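PDB 5VTL: Tb427.07.360- putative uncharacterized metacyclic invariant surface protein from Trypanosoma brucei from Trypanosoma brucei, which is of unknown function but, as a metacyclic invariant surface protein with an extended helical architecture, is probably exposed at the surface of the metacyclic-stage parasite. Local coordinates for residues 139-148 with 167-178; 51-62 with 199-209. All blocks are in the same frame, centred on the assembly; numbering follows the deposited sequence.

Contact 1: 139-148 with 167-178; sequences VNSWVLKKAV and MADLRAEYDQLE
Met167 lays CB and CG against CG2 of Val148, the two side chains running past each other in opposite directions, while its methyl CE reaches toward CD2 of Leu144. One turn on, Leu170 touches the same leucine, Leu170 CG lying 4.3 Å from Leu144 CD1. In Arg171 a bend at chi3 (53°) turns the guanidinium over the start of Lys145, whose CA lies over one face, toward its rim, and Arg171 NH2 comes within 3.7 Å of Lys145 CB. Its NE gives a hydrogen bond to a water that in turn donates to Ser141 O. Met167, Leu170, Arg171 and Tyr174 thus form the hole for the knob of Leu144, a knobs-into-holes fit between antiparallel helices, the N-to-C directions of 141-148 and 167-178 being 160° apart, with helix 4-58 packed against Met167 and Tyr174. The Tyr174 ring meets Ser141 OG at its edge, 3.6 Å from CD1, and its hydroxyl shares a water with Val139 O. Asp175 brings OD1 to 3.0 Å from Ser141 OG. Glu178 receives the Ser141 N-H on OE2 at 3.0 Å, nearly straight (167°) but from above the carboxylate plane. This acid sits at the start of helix 141-154, where Asn140 OD1 caps Val143 N, and the helix dipole would be expected to favour its negative charge.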
loop_
_atom_site.group_PDB
_atom_site.type_symbol
_atom_site.label_atom_id
_atom_site.label_comp_id
_atom_site.label_asym_id
_atom_site.label_seq_id
_atom_site.Cartn_x
_atom_site.Cartn_y
_atom_site.Cartn_z
ATOM N N VAL A 139 6.280 6.210 6.885
ATOM C CA VAL A 139 7.073 6.186 5.663
ATOM C C VAL A 139 6.255 5.669 4.465
ATOM O O VAL A 139 5.381 4.820 4.611
ATOM C CB VAL A 139 8.362 5.334 5.870
ATOM C CG1 VAL A 139 8.025 3.885 6.115
ATOM C CG2 VAL A 139 9.324 5.476 4.696
ATOM N N ASN A 140 6.532 6.219 3.289
ATOM C CA ASN A 140 5.904 5.779 2.056
ATOM C C ASN A 140 6.797 6.254 0.926
ATOM O O ASN A 140 7.863 6.804 1.189
ATOM C CB ASN A 140 4.461 6.302 1.938
ATOM C CG ASN A 140 4.354 7.818 2.060
ATOM O OD1 ASN A 140 5.297 8.560 1.762
ATOM N ND2 ASN A 140 3.201 8.282 2.487
ATOM N N SER A 141 6.383 6.075 -0.320
ATOM C CA SER A 141 7.256 6.461 -1.416
ATOM C C SER A 141 7.521 7.953 -1.401
ATOM O O SER A 141 8.617 8.382 -1.770
ATOM C CB SER A 141 6.685 6.064 -2.776
ATOM O OG SER A 141 6.497 4.680 -2.906
ATOM N N TRP A 142 6.535 8.743 -0.969
ATOM C CA TRP A 142 6.693 10.210 -0.967
ATOM C C TRP A 142 7.811 10.598 0.010
ATOM O O TRP A 142 8.698 11.381 -0.322
ATOM C CB TRP A 142 5.365 10.934 -0.645
ATOM C CG TRP A 142 5.492 12.443 -0.610
ATOM C CD1 TRP A 142 5.345 13.319 -1.669
ATOM C CD2 TRP A 142 5.796 13.257 0.536
ATOM N NE1 TRP A 142 5.531 14.610 -1.239
ATOM C CE2 TRP A 142 5.811 14.600 0.104
ATOM C CE3 TRP A 142 6.055 12.980 1.885
ATOM C CZ2 TRP A 142 6.086 15.649 0.962
ATOM C CZ3 TRP A 142 6.322 14.024 2.726
ATOM C CH2 TRP A 142 6.336 15.347 2.257
ATOM N N VAL A 143 7.789 10.024 1.215
ATOM C CA VAL A 143 8.846 10.263 2.190
ATOM C C VAL A 143 10.224 9.833 1.663
ATOM O O VAL A 143 11.210 10.523 1.875
ATOM C CB VAL A 143 8.553 9.518 3.520
ATOM C CG1 VAL A 143 9.738 9.629 4.507
ATOM C CG2 VAL A 143 7.263 10.053 4.152
ATOM N N LEU A 144 10.306 8.693 0.987
ATOM C CA LEU A 144 11.599 8.263 0.447
ATOM C C LEU A 144 12.092 9.222 -0.638
ATOM O O LEU A 144 13.286 9.473 -0.750
ATOM C CB LEU A 144 11.535 6.836 -0.113
ATOM C CG LEU A 144 11.224 5.709 0.878
ATOM C CD1 LEU A 144 11.097 4.410 0.124
ATOM C CD2 LEU A 144 12.272 5.590 1.940
ATOM N N LYS A 145 11.175 9.757 -1.430
ATOM C CA LYS A 145 11.518 10.764 -2.423
ATOM C C LYS A 145 12.081 12.013 -1.760
ATOM O O LYS A 145 13.117 12.522 -2.149
ATOM C CB LYS A 145 10.286 11.154 -3.249
ATOM C CG LYS A 145 10.519 12.314 -4.216
ATOM C CD LYS A 145 9.295 12.586 -5.084
ATOM C CE LYS A 145 8.103 13.012 -4.278
ATOM N NZ LYS A 145 6.992 13.493 -5.129
ATOM N N LYS A 146 11.373 12.523 -0.759
ATOM C CA LYS A 146 11.848 13.715 -0.057
ATOM C C LYS A 146 13.209 13.494 0.594
ATOM O O LYS A 146 14.034 14.394 0.646
ATOM C CB LYS A 146 10.831 14.134 1.008
ATOM C CG LYS A 146 9.512 14.605 0.442
ATOM C CD LYS A 146 9.697 15.885 -0.397
ATOM C CE LYS A 146 8.982 15.839 -1.714
ATOM N NZ LYS A 146 9.002 17.203 -2.342
ATOM N N ALA A 147 13.431 12.292 1.103
ATOM C CA ALA A 147 14.700 11.948 1.738
ATOM C C ALA A 147 15.872 12.083 0.761
ATOM O O ALA A 147 16.910 12.690 1.068
ATOM C CB ALA A 147 14.620 10.552 2.306
ATOM N N VAL A 148 15.694 11.534 -0.435
ATOM C CA VAL A 148 16.729 11.623 -1.451
ATOM C C VAL A 148 16.895 13.090 -1.838
ATOM O O VAL A 148 18.012 13.597 -1.969
ATOM C CB VAL A 148 16.353 10.752 -2.663
ATOM C CG1 VAL A 148 17.267 11.046 -3.846
ATOM C CG2 VAL A 148 16.395 9.254 -2.267
ATOM N N MET A 167 19.472 4.395 -4.101
ATOM C CA MET A 167 18.094 4.258 -3.622
ATOM C C MET A 167 17.088 3.820 -4.675
ATOM O O MET A 167 15.929 3.584 -4.355
ATOM C CB MET A 167 17.616 5.586 -3.029
ATOM C CG MET A 167 18.153 5.801 -1.646
ATOM S SD MET A 167 17.350 4.660 -0.506
ATOM C CE MET A 167 15.670 5.299 -0.542
ATOM N N ALA A 168 17.519 3.737 -5.920
ATOM C CA ALA A 168 16.599 3.545 -7.034
ATOM C C ALA A 168 15.832 2.217 -6.917
ATOM O O ALA A 168 14.635 2.161 -7.179
ATOM C CB ALA A 168 17.352 3.609 -8.340
ATOM N N ASP A 169 16.531 1.163 -6.508
ATOM C CA ASP A 169 15.938 -0.179 -6.427
ATOM C C ASP A 169 14.868 -0.209 -5.341
ATOM O O ASP A 169 13.741 -0.627 -5.588
ATOM C CB ASP A 169 17.015 -1.209 -6.129
ATOM C CG ASP A 169 17.747 -1.688 -7.380
ATOM O OD1 ASP A 169 17.618 -1.046 -8.447
ATOM O OD2 ASP A 169 18.467 -2.712 -7.291
ATOM N N LEU A 170 15.225 0.242 -4.140
ATOM C CA LEU A 170 14.266 0.307 -3.036
ATOM C C LEU A 170 13.037 1.115 -3.415
ATOM O O LEU A 170 11.888 0.707 -3.149
ATOM C CB LEU A 170 14.908 0.937 -1.810
ATOM C CG LEU A 170 13.975 1.274 -0.656
ATOM C CD1 LEU A 170 13.150 0.062 -0.224
ATOM C CD2 LEU A 170 14.824 1.790 0.506
ATOM N N ARG A 171 13.280 2.268 -4.023
ATOM C CA ARG A 171 12.181 3.158 -4.372
ATOM C C ARG A 171 11.284 2.553 -5.434
ATOM O O ARG A 171 10.063 2.726 -5.390
ATOM C CB ARG A 171 12.728 4.519 -4.773
ATOM C CG ARG A 171 13.317 5.219 -3.545
ATOM C CD ARG A 171 13.754 6.622 -3.838
ATOM N NE ARG A 171 12.662 7.360 -4.446
ATOM C CZ ARG A 171 12.806 8.348 -5.321
ATOM N NH1 ARG A 171 14.014 8.733 -5.713
ATOM N NH2 ARG A 171 11.726 8.946 -5.811
ATOM N N ALA A 172 11.883 1.790 -6.343
ATOM C CA ALA A 172 11.122 1.051 -7.342
ATOM C C ALA A 172 10.301 -0.053 -6.678
ATOM O O ALA A 172 9.137 -0.232 -7.009
ATOM C CB ALA A 172 12.044 0.478 -8.400
ATOM N N GLU A 173 10.879 -0.769 -5.719
ATOM C CA GLU A 173 10.149 -1.833 -5.041
ATOM C C GLU A 173 9.006 -1.263 -4.215
ATOM O O GLU A 173 7.913 -1.838 -4.167
ATOM C CB GLU A 173 11.056 -2.630 -4.104
ATOM C CG GLU A 173 12.032 -3.571 -4.771
ATOM C CD GLU A 173 11.366 -4.722 -5.492
ATOM O OE1 GLU A 173 10.618 -5.504 -4.867
ATOM O OE2 GLU A 173 11.614 -4.841 -6.698
ATOM N N TYR A 174 9.249 -0.135 -3.550
ATOM C CA TYR A 174 8.213 0.444 -2.722
ATOM C C TYR A 174 7.108 0.975 -3.633
ATOM O O TYR A 174 5.921 0.844 -3.325
ATOM C CB TYR A 174 8.763 1.524 -1.762
ATOM C CG TYR A 174 8.005 1.469 -0.444
ATOM C CD1 TYR A 174 6.827 2.182 -0.272
ATOM C CD2 TYR A 174 8.436 0.666 0.595
ATOM C CE1 TYR A 174 6.123 2.119 0.904
ATOM C CE2 TYR A 174 7.739 0.588 1.779
ATOM C CZ TYR A 174 6.580 1.313 1.930
ATOM O OH TYR A 174 5.859 1.226 3.083
ATOM N N ASP A 175 7.475 1.522 -4.780
ATOM C CA ASP A 175 6.466 1.944 -5.736
ATOM C C ASP A 175 5.593 0.752 -6.168
ATOM O O ASP A 175 4.373 0.873 -6.305
ATOM C CB ASP A 175 7.092 2.569 -6.979
ATOM C CG ASP A 175 7.472 4.030 -6.805
ATOM O OD1 ASP A 175 6.983 4.726 -5.877
ATOM O OD2 ASP A 175 8.287 4.480 -7.629
ATOM N N GLN A 176 6.221 -0.392 -6.419
ATOM C CA GLN A 176 5.487 -1.580 -6.850
ATOM C C GLN A 176 4.548 -2.046 -5.757
ATOM O O GLN A 176 3.422 -2.461 -6.015
ATOM C CB GLN A 176 6.453 -2.696 -7.218
ATOM C CG GLN A 176 7.156 -2.447 -8.494
ATOM C CD GLN A 176 6.466 -3.119 -9.646
ATOM O OE1 GLN A 176 5.238 -3.207 -9.680
ATOM N NE2 GLN A 176 7.247 -3.615 -10.600
ATOM N N LEU A 177 5.026 -1.950 -4.524
ATOM C CA LEU A 177 4.223 -2.294 -3.363
ATOM C C LEU A 177 2.984 -1.405 -3.283
ATOM O O LEU A 177 1.875 -1.896 -3.143
ATOM C CB LEU A 177 5.072 -2.173 -2.086
ATOM C CG LEU A 177 4.353 -2.397 -0.748
ATOM C CD1 LEU A 177 3.583 -3.708 -0.726
ATOM C CD2 LEU A 177 5.378 -2.357 0.400
ATOM N N GLU A 178 3.161 -0.098 -3.402
ATOM C CA GLU A 178 2.040 0.814 -3.294
ATOM C C GLU A 178 1.032 0.582 -4.423
ATOM O O GLU A 178 -0.182 0.680 -4.217
ATOM C CB GLU A 178 2.520 2.275 -3.296
ATOM C CG GLU A 178 3.359 2.648 -2.069
ATOM C CD GLU A 178 3.541 4.149 -1.867
ATOM O OE1 GLU A 178 3.371 4.970 -2.814
ATOM O OE2 GLU A 178 3.840 4.509 -0.712
HETATM O O HOH W 1 3.719 2.964 3.464
HETATM O O HOH W 2 10.088 7.077 -3.714
HETATM O O HOH W 3 9.182 4.506 -3.562
HETATM O O HOH W 4 3.662 7.750 -1.270
#

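Contact 2: 51-62 with 199-209; sequences RAEDAFSSTPKV and RKAAEEAERTA
Arg51 and Glu206 meet at about a right angle, the guanidinium gripping the carboxylate side-on with NE and NH1. Arg51 NE bonds to Glu206 OE2 at 2.9 Å and Arg51 NH1 to Glu206 OE1 at 2.8 Å, both nearly straight. Each oxygen lies close to the guanidinium plane, yet the nitrogens approach from above the carboxylate, because the two planes are turned 42° apart. Arg51 gets there through a bend at chi3 (59°), whereas Glu206 reaches across with an extended chain. Ala202 CB sits 3.9 Å above the centre of the Arg51 guanidinium and so pads one face of it. One water donates to both Arg51 O and Glu206 OE2; another accepts from Arg51 NH2 and donates to Glu203 OE2, linking a second acid to the same arginine.

Inward from this salt bridge the helices touch through methyls. Ala205 CB touches Ala55 CB (3.9 Å), Val62 CB and Ala52 CB. Ala55 CB packs on Ala209 CB as well. Past the end of helix 4-58 the chain turns back, and Val62 and Thr208 slide by each other in opposite directions, with Val62 CG1 3.5 Å from Thr208 CB. Thr59 sets OG1 against Ala209 CA, and the same hydroxyl is hydrogen-bonded to Ser58 OG.

Helix 63-102 closes the inner side, with Val66 on Ala52 and Ala65 on Ala205. Alanines let the axes of 51-58 and 199-209 come within 8.4 Å, 22° from parallel, a close alanine-lined packing at the end of an extended helical bundle.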
loop_
_atom_site.group_PDB
_atom_site.type_symbol
_atom_site.label_atom_id
_atom_site.label_comp_id
_atom_site.label_asym_id
_atom_site.label_seq_id
_atom_site.Cartn_x
_atom_site.Cartn_y
_atom_site.Cartn_z
ATOM N N ARG A 51 -31.608 -15.522 -4.773
ATOM C CA ARG A 51 -32.864 -14.817 -4.569
ATOM C C ARG A 51 -33.619 -14.575 -5.866
ATOM O O ARG A 51 -34.831 -14.785 -5.949
ATOM C CB ARG A 51 -32.588 -13.502 -3.860
ATOM C CG ARG A 51 -32.171 -13.671 -2.405
ATOM C CD ARG A 51 -31.717 -12.357 -1.841
ATOM N NE ARG A 51 -32.765 -11.337 -1.899
ATOM C CZ ARG A 51 -32.567 -10.045 -1.632
ATOM N NH1 ARG A 51 -33.576 -9.183 -1.681
ATOM N NH2 ARG A 51 -31.354 -9.607 -1.318
ATOM N N ALA A 52 -32.898 -14.132 -6.885
ATOM C CA ALA A 52 -33.501 -13.851 -8.180
ATOM C C ALA A 52 -34.027 -15.121 -8.823
ATOM O O ALA A 52 -35.115 -15.130 -9.398
ATOM C CB ALA A 52 -32.483 -13.166 -9.079
ATOM N N GLU A 53 -33.262 -16.204 -8.737
ATOM C CA GLU A 53 -33.697 -17.486 -9.280
ATOM C C GLU A 53 -35.024 -17.929 -8.652
ATOM O O GLU A 53 -35.916 -18.432 -9.340
ATOM C CB GLU A 53 -32.642 -18.567 -9.034
ATOM C CG GLU A 53 -31.392 -18.421 -9.875
ATOM C CD GLU A 53 -30.313 -19.429 -9.529
ATOM O OE1 GLU A 53 -29.431 -19.647 -10.389
ATOM O OE2 GLU A 53 -30.357 -20.010 -8.422
ATOM N N ASP A 54 -35.146 -17.734 -7.345
ATOM C CA ASP A 54 -36.342 -18.160 -6.628
ATOM C C ASP A 54 -37.552 -17.335 -7.026
ATOM O O ASP A 54 -38.645 -17.875 -7.190
ATOM C CB ASP A 54 -36.112 -18.084 -5.129
ATOM C CG ASP A 54 -35.153 -19.158 -4.632
ATOM O OD1 ASP A 54 -34.724 -20.005 -5.445
ATOM O OD2 ASP A 54 -34.846 -19.176 -3.423
ATOM N N ALA A 55 -37.362 -16.028 -7.192
ATOM C CA ALA A 55 -38.429 -15.180 -7.695
ATOM C C ALA A 55 -38.819 -15.625 -9.105
ATOM O O ALA A 55 -40.005 -15.732 -9.431
ATOM C CB ALA A 55 -38.014 -13.718 -7.664
ATOM N N PHE A 56 -37.822 -15.912 -9.935
ATOM C CA PHE A 56 -38.063 -16.368 -11.309
ATOM C C PHE A 56 -38.921 -17.633 -11.340
ATOM O O PHE A 56 -39.738 -17.816 -12.252
ATOM C CB PHE A 56 -36.708 -16.568 -12.012
ATOM C CG PHE A 56 -36.795 -16.868 -13.498
ATOM C CD1 PHE A 56 -37.573 -16.104 -14.339
ATOM C CD2 PHE A 56 -36.034 -17.886 -14.046
ATOM C CE1 PHE A 56 -37.637 -16.376 -15.691
ATOM C CE2 PHE A 56 -36.088 -18.156 -15.389
ATOM C CZ PHE A 56 -36.885 -17.397 -16.216
ATOM N N SER A 57 -38.766 -18.496 -10.342
ATOM C CA SER A 57 -39.554 -19.731 -10.296
ATOM C C SER A 57 -41.051 -19.448 -10.223
ATOM O O SER A 57 -41.869 -20.265 -10.654
ATOM C CB SER A 57 -39.167 -20.567 -9.082
ATOM O OG SER A 57 -39.670 -19.961 -7.903
ATOM N N SER A 58 -41.412 -18.302 -9.661
ATOM C CA SER A 58 -42.822 -17.976 -9.466
ATOM C C SER A 58 -43.335 -17.076 -10.569
ATOM O O SER A 58 -44.538 -16.961 -10.762
ATOM C CB SER A 58 -43.044 -17.311 -8.105
ATOM O OG SER A 58 -42.790 -15.924 -8.165
ATOM N N THR A 59 -42.414 -16.474 -11.325
ATOM C CA THR A 59 -42.731 -15.356 -12.202
ATOM C C THR A 59 -41.768 -15.289 -13.381
ATOM O O THR A 59 -40.643 -14.819 -13.228
ATOM C CB THR A 59 -42.535 -14.034 -11.405
ATOM O OG1 THR A 59 -43.286 -14.081 -10.181
ATOM C CG2 THR A 59 -42.933 -12.825 -12.225
ATOM N N PRO A 60 -42.192 -15.719 -14.573
ATOM C CA PRO A 60 -41.231 -15.601 -15.683
ATOM C C PRO A 60 -40.852 -14.156 -16.037
ATOM O O PRO A 60 -39.901 -13.932 -16.794
ATOM C CB PRO A 60 -41.983 -16.249 -16.853
ATOM C CG PRO A 60 -43.425 -16.090 -16.506
ATOM C CD PRO A 60 -43.478 -16.281 -15.021
ATOM N N LYS A 61 -41.587 -13.194 -15.496
ATOM C CA LYS A 61 -41.378 -11.786 -15.812
ATOM C C LYS A 61 -40.078 -11.214 -15.243
ATOM O O LYS A 61 -39.698 -10.088 -15.564
ATOM C CB LYS A 61 -42.558 -10.967 -15.297
ATOM C CG LYS A 61 -43.897 -11.410 -15.871
ATOM C CD LYS A 61 -45.061 -10.557 -15.370
ATOM C CE LYS A 61 -46.371 -11.009 -16.023
ATOM N NZ LYS A 61 -47.582 -10.462 -15.353
ATOM N N VAL A 62 -39.399 -11.975 -14.389
ATOM C CA VAL A 62 -38.141 -11.499 -13.810
ATOM C C VAL A 62 -36.935 -12.162 -14.464
ATOM O O VAL A 62 -35.826 -12.137 -13.904
ATOM C CB VAL A 62 -38.111 -11.744 -12.277
ATOM C CG1 VAL A 62 -39.338 -11.145 -11.636
ATOM C CG2 VAL A 62 -38.048 -13.199 -11.972
ATOM N N ARG A 199 -27.623 -7.039 -5.958
ATOM C CA ARG A 199 -28.659 -6.895 -4.940
ATOM C C ARG A 199 -29.873 -6.145 -5.478
ATOM O O ARG A 199 -31.020 -6.498 -5.197
ATOM C CB ARG A 199 -28.083 -6.172 -3.728
ATOM C CG ARG A 199 -28.971 -6.259 -2.510
ATOM C CD ARG A 199 -28.363 -5.511 -1.336
ATOM N NE ARG A 199 -28.328 -4.070 -1.567
ATOM C CZ ARG A 199 -27.224 -3.330 -1.653
ATOM N NH1 ARG A 199 -26.012 -3.873 -1.515
ATOM N NH2 ARG A 199 -27.335 -2.024 -1.878
ATOM N N LYS A 200 -29.623 -5.121 -6.269
ATOM C CA LYS A 200 -30.708 -4.380 -6.884
ATOM C C LYS A 200 -31.522 -5.245 -7.841
ATOM O O LYS A 200 -32.740 -5.094 -7.935
ATOM C CB LYS A 200 -30.170 -3.156 -7.611
ATOM C CG LYS A 200 -29.636 -2.079 -6.706
ATOM C CD LYS A 200 -29.025 -0.940 -7.519
ATOM C CE LYS A 200 -28.235 0.077 -6.658
ATOM N NZ LYS A 200 -29.128 0.859 -5.768
ATOM N N ALA A 201 -30.853 -6.147 -8.561
ATOM C CA ALA A 201 -31.537 -7.127 -9.407
ATOM C C ALA A 201 -32.422 -8.063 -8.597
ATOM O O ALA A 201 -33.588 -8.297 -8.951
ATOM C CB ALA A 201 -30.531 -7.933 -10.190
ATOM N N ALA A 202 -31.876 -8.596 -7.503
ATOM C CA ALA A 202 -32.649 -9.491 -6.658
ATOM C C ALA A 202 -33.857 -8.745 -6.104
ATOM O O ALA A 202 -34.958 -9.289 -6.034
ATOM C CB ALA A 202 -31.810 -10.034 -5.531
ATOM N N GLU A 203 -33.649 -7.495 -5.720
ATOM C CA GLU A 203 -34.718 -6.713 -5.084
ATOM C C GLU A 203 -35.829 -6.459 -6.088
ATOM O O GLU A 203 -37.026 -6.540 -5.761
ATOM C CB GLU A 203 -34.169 -5.398 -4.540
ATOM C CG GLU A 203 -33.349 -5.615 -3.277
ATOM C CD GLU A 203 -32.646 -4.375 -2.798
ATOM O OE1 GLU A 203 -32.688 -3.350 -3.518
ATOM O OE2 GLU A 203 -32.047 -4.440 -1.693
ATOM N N GLU A 204 -35.434 -6.162 -7.319
ATOM C CA GLU A 204 -36.420 -5.930 -8.383
ATOM C C GLU A 204 -37.197 -7.186 -8.685
ATOM O O GLU A 204 -38.423 -7.146 -8.824
ATOM C CB GLU A 204 -35.757 -5.414 -9.666
ATOM C CG GLU A 204 -36.792 -4.965 -10.720
ATOM C CD GLU A 204 -36.217 -4.709 -12.101
ATOM O OE1 GLU A 204 -36.755 -5.307 -13.067
ATOM O OE2 GLU A 204 -35.268 -3.901 -12.245
ATOM N N ALA A 205 -36.481 -8.300 -8.802
ATOM C CA ALA A 205 -37.093 -9.588 -9.065
ATOM C C ALA A 205 -38.130 -9.910 -8.008
ATOM O O ALA A 205 -39.234 -10.372 -8.310
ATOM C CB ALA A 205 -36.047 -10.675 -9.068
ATOM N N GLU A 206 -37.751 -9.698 -6.757
ATOM C CA GLU A 206 -38.644 -10.035 -5.652
ATOM C C GLU A 206 -39.890 -9.152 -5.664
ATOM O O GLU A 206 -40.998 -9.648 -5.435
ATOM C CB GLU A 206 -37.897 -9.962 -4.312
ATOM C CG GLU A 206 -37.053 -11.203 -4.046
ATOM C CD GLU A 206 -36.171 -11.105 -2.804
ATOM O OE1 GLU A 206 -36.155 -10.038 -2.154
ATOM O OE2 GLU A 206 -35.490 -12.106 -2.501
ATOM N N ARG A 207 -39.721 -7.863 -5.955
ATOM C CA ARG A 207 -40.852 -6.942 -6.046
ATOM C C ARG A 207 -41.790 -7.350 -7.164
ATOM O O ARG A 207 -43.005 -7.341 -7.005
ATOM C CB ARG A 207 -40.393 -5.516 -6.320
ATOM C CG ARG A 207 -39.799 -4.805 -5.142
ATOM C CD ARG A 207 -39.601 -3.334 -5.471
ATOM N NE ARG A 207 -38.659 -3.121 -6.581
ATOM C CZ ARG A 207 -37.413 -2.650 -6.450
ATOM N NH1 ARG A 207 -36.921 -2.322 -5.254
ATOM N NH2 ARG A 207 -36.643 -2.489 -7.523
ATOM N N THR A 208 -41.216 -7.703 -8.308
ATOM C CA THR A 208 -42.017 -8.103 -9.451
ATOM C C THR A 208 -42.763 -9.401 -9.166
ATOM O O THR A 208 -43.934 -9.520 -9.495
ATOM C CB THR A 208 -41.149 -8.255 -10.716
ATOM O OG1 THR A 208 -40.544 -6.999 -11.021
ATOM C CG2 THR A 208 -42.008 -8.695 -11.913
ATOM N N ALA A 209 -42.096 -10.369 -8.548
ATOM C CA ALA A 209 -42.740 -11.639 -8.226
ATOM C C ALA A 209 -43.872 -11.468 -7.209
ATOM O O ALA A 209 -44.898 -12.147 -7.288
ATOM C CB ALA A 209 -41.731 -12.626 -7.713
HETATM O O HOH W 5 -36.128 -14.590 -3.624
HETATM O O HOH W 6 -31.960 -6.916 -0.259
#

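Overall arrangement
From the N terminus, helix 4-58 runs the length of the molecule to its far end, where its last turns and the bend into helix 63-102 supply 51-62, the first half of contact 2. The chain returns along helix 63-102 and passes through the shorter helices 105-116 and 123-130 before reaching 139-148. Contact 1 then closes a short loop with 167-178, soon after the turn between helices 141-154 and 157-209. Helix 157-209 continues to the far end, and its last turns close the much larger loop of contact 2, inside which contact 1 is nested. This long helix takes part in both contacts, whose centres are 51 Å apart, and so joins helix 141-154 to the end of helix 4-58.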